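Local atomic coordinates of methylmalonyl-CoA carboxyltransferase 12S subunit (Propionibacterium freudenreichii, PDB entry 1ON3), a protein that transfers the carboxyl group of methylmalonyl-CoA to the biotin of the 1.3S subunit, yielding propanoyl-CoA and carboxylated biotin within the multienzyme transcarboxylase. Residues L127-F133 against V167-I171; P256-E262 against S359-P363. All blocks are in the same frame, centred on the assembly; numbering follows the deposited sequence.

Contact 1 of 2, residues L127-F133 against V167-I171; sequences LLTGTPF and VVPQI
F133 and Q170 face each other as a parallel bridge pair, the backbone of F133 giving its N-H to P169 O (N to O 3.0 Å, 167° at the hydrogen) and taking the N-H of I171 on its own O (N to O 3.0 Å). Between these two bonds the CA of Q170 adds a C-H...O contact to F133 O at 3.3 Å. The side chains of the bridge pair leave on the same face of the sheet, where they meet M123 of helix 113-129; there the oxygen end of the Q170 amide stands obliquely to the F133 ring, and its NE2 is bonded to N161 O in helix 147-164. One residue earlier, P132 and P169 lie side by side and point the same way, CG of P132 being 4.1 Å from CD of P169. This is the start of two neighbouring parallel strands, 133-139 and 170-175, of a crotonase-like carboxyltransferase domain, and the chain from one to the other runs through helix 147-164 as a beta-alpha-beta crossover. Helix 113-129 ends, ahead of strand 133-139, in a Schellman motif, in which G130, with positive phi, is the C-prime residue and T131 N reaches back to A126 O. Just past that turn, T131 O comes down on the branched carbon of V168, 3.1 Å from CB, and both methyls stand close by; CG1, anti to the carbonyl carbon (chi1 -64°), also approaches the backbone N of T131. Farther out, L127 swings its CG anti to the backbone N (chi1 -178°), and CD1 presses tightly on V167 CG1 at 3.5 Å, the two side chains crossing obliquely, with K163 and L164 also against L127.

Contact 2 of 2, residues P256-E262 against S359-P363; sequences PQNNTEE and SFNIP
The side-chain amide of N361 spends both of its N-H groups on the backbone of 256-262: ND2 donates to N259 O at 3.0 Å, nearly straight at 169°, and to E261 O at 2.9 Å. Both acceptors lie in or close to the amide plane, whereas the nitrogen stands well above each carbonyl plane, away from the lone-pair directions. Next to this amide, P256 and F360 cross at about a right angle, with P256 CG 3.7 Å from F360 CB and 3.5 Å from F360 O. The ring edge of F360 turns to the carbonyl carbon of N258, while its plane meets the ring of F356 at about 40°. E262, extended with CG anti to the backbone N (chi1 -177°), runs past N361 O, its CG 3.7 Å away, toward P363 and a salt bridge with R326.

Behind these groups, N361 is set by the end of helix 344-359, where it is the C-prime residue of a Schellman motif, with positive phi. Its two acceptors belong to a type I turn, N258 to E261, whose first residue also makes an Asx turn: N258 OD1 takes the N-H of T260 in its carbonyl plane, at 2.9 Å. Farther out, N259 ND2 bonds to G166 O and to A515 O of a third subunit, whose N520 meets S359 OG.

One primary amide thus spans two peptide carbonyls two residues apart; with both its hydrogens engaged, rotation of the N361 amide is probably restricted, and the turn is fastened to the helix end without any charged pair between the two segments.

Contact 1 is buried in the N-terminal half of the chain, where strands 133-139 and 170-175 begin, whereas contact 2 is only partly buried and ties the loop after helix 241-253 to the end of helix 344-359, which leads into the sheet of the other half. Parallel-strand peptide bonds and apolar packing dominate the first; in the second, a side-chain amide replaces strand pairing. Their centres are 11 Å apart and they touch directly: V167 O lies 2.8 Å from N259 N, a probable hydrogen bond, and N258 ND2 probably bonds to G130 O, which would join the Asx-turn residue of contact 2 to the Schellman glycine of contact 1.

Contact 1 of 2, residues L127-F133 against V167-I171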
ATOM      1  N   LEU E 127     -20.713   9.219  -3.487  1.00 11.56           N
ATOM      2  CA  LEU E 127     -19.315   8.781  -3.520  1.00 14.22           C
ATOM      3  C   LEU E 127     -18.849   8.315  -2.133  1.00 12.20           C
ATOM      4  O   LEU E 127     -18.246   7.259  -1.988  1.00  9.59           O
ATOM      5  CB  LEU E 127     -18.418   9.934  -4.016  1.00 11.49           C
ATOM      6  CG  LEU E 127     -16.916   9.643  -4.169  1.00 15.56           C
ATOM      7  CD1 LEU E 127     -16.721   8.561  -5.221  1.00 13.19           C
ATOM      8  CD2 LEU E 127     -16.162  10.912  -4.591  1.00 16.50           C
ATOM      9  N   LEU E 128     -19.142   9.114  -1.117  1.00 13.06           N
ATOM     10  CA  LEU E 128     -18.755   8.797   0.263  1.00 13.09           C
ATOM     11  C   LEU E 128     -19.371   7.500   0.800  1.00 12.61           C
ATOM     12  O   LEU E 128     -18.738   6.781   1.564  1.00 13.82           O
ATOM     13  CB  LEU E 128     -19.169   9.946   1.182  1.00 15.10           C
ATOM     14  CG  LEU E 128     -18.765   9.796   2.651  1.00 18.51           C
ATOM     15  CD1 LEU E 128     -17.252   9.928   2.781  1.00 15.20           C
ATOM     16  CD2 LEU E 128     -19.455  10.872   3.478  1.00 20.17           C
ATOM     17  N   THR E 129     -20.611   7.222   0.418  1.00 11.13           N
ATOM     18  CA  THR E 129     -21.319   6.033   0.887  1.00 13.16           C
ATOM     19  C   THR E 129     -21.300   4.897  -0.130  1.00 12.98           C
ATOM     20  O   THR E 129     -21.824   3.804   0.125  1.00 13.73           O
ATOM     21  CB  THR E 129     -22.777   6.381   1.223  1.00 12.33           C
ATOM     22  OG1 THR E 129     -23.421   6.907   0.057  1.00 11.73           O
ATOM     23  CG2 THR E 129     -22.831   7.442   2.357  1.00 14.96           C
ATOM     24  N   GLY E 130     -20.704   5.163  -1.286  1.00 11.64           N
ATOM     25  CA  GLY E 130     -20.618   4.146  -2.324  1.00 10.21           C
ATOM     26  C   GLY E 130     -21.931   3.735  -2.977  1.00 11.24           C
ATOM     27  O   GLY E 130     -22.173   2.544  -3.205  1.00 13.26           O
ATOM     28  N   THR E 131     -22.790   4.694  -3.300  1.00  9.31           N
ATOM     29  CA  THR E 131     -24.045   4.325  -3.943  1.00 10.70           C
ATOM     30  C   THR E 131     -24.197   4.941  -5.324  1.00 10.39           C
ATOM     31  O   THR E 131     -23.513   5.916  -5.679  1.00 10.46           O
ATOM     32  CB  THR E 131     -25.296   4.783  -3.148  1.00 18.68           C
ATOM     33  OG1 THR E 131     -25.567   6.158  -3.468  1.00 18.11           O
ATOM     34  CG2 THR E 131     -25.080   4.632  -1.633  1.00 15.55           C
ATOM     35  N   PRO E 132     -25.103   4.377  -6.126  1.00 10.57           N
ATOM     36  CA  PRO E 132     -25.346   4.901  -7.467  1.00 11.57           C
ATOM     37  C   PRO E 132     -25.928   6.318  -7.347  1.00 15.87           C
ATOM     38  O   PRO E 132     -26.497   6.685  -6.307  1.00 11.80           O
ATOM     39  CB  PRO E 132     -26.379   3.936  -8.026  1.00 14.02           C
ATOM     40  CG  PRO E 132     -25.986   2.635  -7.404  1.00 15.43           C
ATOM     41  CD  PRO E 132     -25.671   3.020  -5.976  1.00 12.43           C
ATOM     42  N   PHE E 133     -25.775   7.100  -8.412  1.00  8.93           N
ATOM     43  CA  PHE E 133     -26.302   8.465  -8.481  1.00  8.94           C
ATOM     44  C   PHE E 133     -27.157   8.603  -9.743  1.00 10.14           C
ATOM     45  O   PHE E 133     -26.681   8.329 -10.849  1.00  9.21           O
ATOM     46  CB  PHE E 133     -25.171   9.488  -8.555  1.00  8.78           C
ATOM     47  CG  PHE E 133     -25.650  10.881  -8.801  1.00 12.07           C
ATOM     48  CD1 PHE E 133     -25.347  11.542  -9.988  1.00 16.43           C
ATOM     49  CD2 PHE E 133     -26.441  11.522  -7.866  1.00 11.02           C
ATOM     50  CE1 PHE E 133     -25.837  12.833 -10.234  1.00 16.68           C
ATOM     51  CE2 PHE E 133     -26.936  12.808  -8.104  1.00 15.56           C
ATOM     52  CZ  PHE E 133     -26.630  13.458  -9.291  1.00 16.51           C
ATOM     53  N   VAL E 167     -16.402   4.961 -10.162  1.00 11.19           N
ATOM     54  CA  VAL E 167     -16.444   4.643  -8.727  1.00 12.85           C
ATOM     55  C   VAL E 167     -17.872   4.234  -8.370  1.00 12.29           C
ATOM     56  O   VAL E 167     -18.089   3.175  -7.784  1.00 14.24           O
ATOM     57  CB  VAL E 167     -16.015   5.840  -7.861  1.00 14.04           C
ATOM     58  CG1 VAL E 167     -15.905   5.393  -6.384  1.00 13.38           C
ATOM     59  CG2 VAL E 167     -14.668   6.389  -8.354  1.00 13.11           C
ATOM     60  N   VAL E 168     -18.851   5.074  -8.708  1.00 11.48           N
ATOM     61  CA  VAL E 168     -20.256   4.715  -8.497  1.00  9.97           C
ATOM     62  C   VAL E 168     -20.952   4.952  -9.838  1.00 11.84           C
ATOM     63  O   VAL E 168     -20.596   5.875 -10.560  1.00 13.16           O
ATOM     64  CB  VAL E 168     -20.951   5.553  -7.383  1.00 10.64           C
ATOM     65  CG1 VAL E 168     -20.289   5.275  -6.036  1.00  9.69           C
ATOM     66  CG2 VAL E 168     -20.905   7.043  -7.722  1.00  8.65           C
ATOM     67  N   PRO E 169     -21.934   4.108 -10.203  1.00 11.08           N
ATOM     68  CA  PRO E 169     -22.624   4.290 -11.484  1.00  9.07           C
ATOM     69  C   PRO E 169     -23.398   5.600 -11.498  1.00 12.61           C
ATOM     70  O   PRO E 169     -23.971   5.986 -10.480  1.00 11.26           O
ATOM     71  CB  PRO E 169     -23.563   3.082 -11.559  1.00 16.12           C
ATOM     72  CG  PRO E 169     -22.977   2.094 -10.595  1.00 15.68           C
ATOM     73  CD  PRO E 169     -22.505   2.966  -9.468  1.00  9.79           C
ATOM     74  N   GLN E 170     -23.409   6.274 -12.650  1.00  6.77           N
ATOM     75  CA  GLN E 170     -24.117   7.543 -12.803  1.00  4.68           C
ATOM     76  C   GLN E 170     -25.046   7.443 -14.004  1.00  7.32           C
ATOM     77  O   GLN E 170     -24.598   7.181 -15.123  1.00 11.30           O
ATOM     78  CB  GLN E 170     -23.130   8.698 -13.030  1.00  6.26           C
ATOM     79  CG  GLN E 170     -22.110   8.911 -11.936  1.00  9.10           C
ATOM     80  CD  GLN E 170     -21.165  10.041 -12.275  1.00  9.21           C
ATOM     81  OE1 GLN E 170     -21.505  11.212 -12.102  1.00 10.92           O
ATOM     82  NE2 GLN E 170     -19.978   9.699 -12.787  1.00  9.82           N
ATOM     83  N   ILE E 171     -26.339   7.635 -13.750  1.00  7.88           N
ATOM     84  CA  ILE E 171     -27.379   7.548 -14.767  1.00 10.30           C
ATOM     85  C   ILE E 171     -28.090   8.897 -14.946  1.00 11.92           C
ATOM     86  O   ILE E 171     -28.603   9.481 -13.991  1.00 13.99           O
ATOM     87  CB  ILE E 171     -28.419   6.465 -14.368  1.00 11.90           C
ATOM     88  CG1 ILE E 171     -27.720   5.102 -14.295  1.00 11.29           C
ATOM     89  CG2 ILE E 171     -29.574   6.414 -15.373  1.00 11.93           C
ATOM     90  CD1 ILE E 171     -28.572   3.986 -13.654  1.00 12.80           C
TER

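Contact 2 of 2, residues P256-E262 against S359-P363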
ATOM      1  N   PRO E 256     -23.575  -2.957 -10.047  1.00  9.95           N
ATOM      2  CA  PRO E 256     -23.204  -3.058  -8.634  1.00 12.23           C
ATOM      3  C   PRO E 256     -23.436  -1.666  -8.024  1.00 12.36           C
ATOM      4  O   PRO E 256     -23.686  -0.697  -8.753  1.00 12.57           O
ATOM      5  CB  PRO E 256     -21.726  -3.395  -8.702  1.00 12.75           C
ATOM      6  CG  PRO E 256     -21.280  -2.629  -9.945  1.00 10.19           C
ATOM      7  CD  PRO E 256     -22.379  -2.947 -10.913  1.00 11.74           C
ATOM      8  N   GLN E 257     -23.379  -1.572  -6.698  1.00 10.26           N
ATOM      9  CA  GLN E 257     -23.542  -0.294  -6.020  1.00 11.31           C
ATOM     10  C   GLN E 257     -22.365   0.630  -6.309  1.00 12.40           C
ATOM     11  O   GLN E 257     -22.537   1.846  -6.459  1.00 10.07           O
ATOM     12  CB  GLN E 257     -23.618  -0.508  -4.514  1.00 13.80           C
ATOM     13  CG  GLN E 257     -24.917  -1.102  -4.037  1.00 14.94           C
ATOM     14  CD  GLN E 257     -26.079  -0.158  -4.267  1.00 13.13           C
ATOM     15  OE1 GLN E 257     -26.742  -0.211  -5.302  1.00 12.15           O
ATOM     16  NE2 GLN E 257     -26.318   0.730  -3.305  1.00 15.74           N
ATOM     17  N   ASN E 258     -21.167   0.049  -6.369  1.00 11.67           N
ATOM     18  CA  ASN E 258     -19.940   0.805  -6.605  1.00 10.97           C
ATOM     19  C   ASN E 258     -18.862  -0.117  -7.171  1.00 11.68           C
ATOM     20  O   ASN E 258     -19.101  -1.314  -7.354  1.00 11.76           O
ATOM     21  CB  ASN E 258     -19.464   1.446  -5.295  1.00  9.49           C
ATOM     22  CG  ASN E 258     -19.257   0.431  -4.199  1.00 11.61           C
ATOM     23  OD1 ASN E 258     -18.340  -0.371  -4.262  1.00 12.62           O
ATOM     24  ND2 ASN E 258     -20.122   0.456  -3.182  1.00 12.83           N
ATOM     25  N   ASN E 259     -17.680   0.425  -7.438  1.00  9.58           N
ATOM     26  CA  ASN E 259     -16.628  -0.379  -8.050  1.00 11.41           C
ATOM     27  C   ASN E 259     -15.922  -1.425  -7.183  1.00 12.84           C
ATOM     28  O   ASN E 259     -15.011  -2.096  -7.664  1.00 12.75           O
ATOM     29  CB  ASN E 259     -15.582   0.527  -8.722  1.00 13.34           C
ATOM     30  CG  ASN E 259     -14.740   1.308  -7.726  1.00 17.93           C
ATOM     31  OD1 ASN E 259     -14.864   1.133  -6.525  1.00 16.09           O
ATOM     32  ND2 ASN E 259     -13.865   2.171  -8.236  1.00 16.61           N
ATOM     33  N   THR E 260     -16.321  -1.569  -5.917  1.00 10.91           N
ATOM     34  CA  THR E 260     -15.683  -2.558  -5.051  1.00  9.76           C
ATOM     35  C   THR E 260     -16.501  -3.855  -5.030  1.00 12.84           C
ATOM     36  O   THR E 260     -16.093  -4.836  -4.400  1.00 15.13           O
ATOM     37  CB  THR E 260     -15.554  -2.067  -3.578  1.00 15.43           C
ATOM     38  OG1 THR E 260     -16.859  -1.912  -3.011  1.00 11.63           O
ATOM     39  CG2 THR E 260     -14.827  -0.734  -3.506  1.00 14.15           C
ATOM     40  N   GLU E 261     -17.633  -3.866  -5.731  1.00  9.56           N
ATOM     41  CA  GLU E 261     -18.521  -5.039  -5.760  1.00 14.46           C
ATOM     42  C   GLU E 261     -18.910  -5.495  -7.177  1.00 15.17           C
ATOM     43  O   GLU E 261     -18.784  -4.749  -8.148  1.00 15.77           O
ATOM     44  CB  GLU E 261     -19.819  -4.712  -5.006  1.00 15.81           C
ATOM     45  CG  GLU E 261     -19.628  -4.283  -3.555  1.00 22.83           C
ATOM     46  CD  GLU E 261     -20.762  -3.399  -3.046  1.00 27.40           C
ATOM     47  OE1 GLU E 261     -21.898  -3.501  -3.564  1.00 27.92           O
ATOM     48  OE2 GLU E 261     -20.515  -2.605  -2.113  1.00 35.77           O
ATOM     49  N   GLU E 262     -19.387  -6.730  -7.286  1.00 16.06           N
ATOM     50  CA  GLU E 262     -19.873  -7.235  -8.563  1.00 17.08           C
ATOM     51  C   GLU E 262     -21.373  -7.149  -8.339  1.00 19.95           C
ATOM     52  O   GLU E 262     -21.827  -7.239  -7.191  1.00 19.77           O
ATOM     53  CB  GLU E 262     -19.449  -8.686  -8.792  1.00 22.57           C
ATOM     54  CG  GLU E 262     -19.888  -9.226 -10.143  1.00 23.95           C
ATOM     55  CD  GLU E 262     -19.296 -10.588 -10.457  1.00 28.39           C
ATOM     56  OE1 GLU E 262     -19.564 -11.105 -11.569  1.00 23.23           O
ATOM     57  OE2 GLU E 262     -18.564 -11.133  -9.596  1.00 26.08           O
ATOM     58  N   SER E 359     -14.960  -1.100 -15.629  1.00 10.52           N
ATOM     59  CA  SER E 359     -14.966  -0.277 -14.425  1.00  9.43           C
ATOM     60  C   SER E 359     -15.797  -0.857 -13.305  1.00  8.75           C
ATOM     61  O   SER E 359     -15.417  -0.757 -12.139  1.00 11.20           O
ATOM     62  CB  SER E 359     -15.500   1.129 -14.712  1.00 13.60           C
ATOM     63  OG  SER E 359     -14.520   1.905 -15.355  1.00 20.10           O
ATOM     64  N   PHE E 360     -16.932  -1.451 -13.651  1.00  5.95           N
ATOM     65  CA  PHE E 360     -17.809  -1.994 -12.627  1.00 10.20           C
ATOM     66  C   PHE E 360     -17.881  -3.506 -12.495  1.00 12.35           C
ATOM     67  O   PHE E 360     -18.900  -4.066 -12.078  1.00  9.66           O
ATOM     68  CB  PHE E 360     -19.197  -1.380 -12.772  1.00 11.52           C
ATOM     69  CG  PHE E 360     -19.219   0.074 -12.441  1.00 11.75           C
ATOM     70  CD1 PHE E 360     -19.165   1.032 -13.444  1.00 11.26           C
ATOM     71  CD2 PHE E 360     -19.187   0.495 -11.111  1.00 11.59           C
ATOM     72  CE1 PHE E 360     -19.072   2.389 -13.135  1.00 10.09           C
ATOM     73  CE2 PHE E 360     -19.093   1.858 -10.795  1.00 10.85           C
ATOM     74  CZ  PHE E 360     -19.037   2.802 -11.813  1.00  9.82           C
ATOM     75  N   ASN E 361     -16.777  -4.152 -12.851  1.00 11.63           N
ATOM     76  CA  ASN E 361     -16.622  -5.593 -12.690  1.00 12.08           C
ATOM     77  C   ASN E 361     -17.626  -6.518 -13.360  1.00 14.10           C
ATOM     78  O   ASN E 361     -17.949  -7.580 -12.823  1.00 13.28           O
ATOM     79  CB  ASN E 361     -16.568  -5.883 -11.191  1.00  9.33           C
ATOM     80  CG  ASN E 361     -15.706  -4.879 -10.447  1.00 10.37           C
ATOM     81  OD1 ASN E 361     -14.530  -4.706 -10.767  1.00 12.37           O
ATOM     82  ND2 ASN E 361     -16.289  -4.198  -9.456  1.00 13.19           N
ATOM     83  N   ILE E 362     -18.100  -6.120 -14.537  1.00 13.18           N
ATOM     84  CA  ILE E 362     -19.068  -6.899 -15.314  1.00 10.76           C
ATOM     85  C   ILE E 362     -18.315  -7.654 -16.425  1.00 12.36           C
ATOM     86  O   ILE E 362     -17.721  -7.027 -17.310  1.00 13.65           O
ATOM     87  CB  ILE E 362     -20.102  -5.944 -15.960  1.00 10.09           C
ATOM     88  CG1 ILE E 362     -20.854  -5.191 -14.857  1.00 13.95           C
ATOM     89  CG2 ILE E 362     -21.058  -6.711 -16.886  1.00 10.86           C
ATOM     90  CD1 ILE E 362     -21.846  -4.177 -15.367  1.00 13.96           C
ATOM     91  N   PRO E 363     -18.319  -9.004 -16.396  1.00 12.31           N
ATOM     92  CA  PRO E 363     -17.613  -9.772 -17.438  1.00  9.05           C
ATOM     93  C   PRO E 363     -18.113  -9.407 -18.830  1.00 11.47           C
ATOM     94  O   PRO E 363     -19.258  -9.005 -19.001  1.00 10.76           O
ATOM     95  CB  PRO E 363     -17.937 -11.227 -17.097  1.00 11.08           C
ATOM     96  CG  PRO E 363     -18.121 -11.196 -15.610  1.00 10.81           C
ATOM     97  CD  PRO E 363     -18.936  -9.911 -15.412  1.00 11.65           C
TER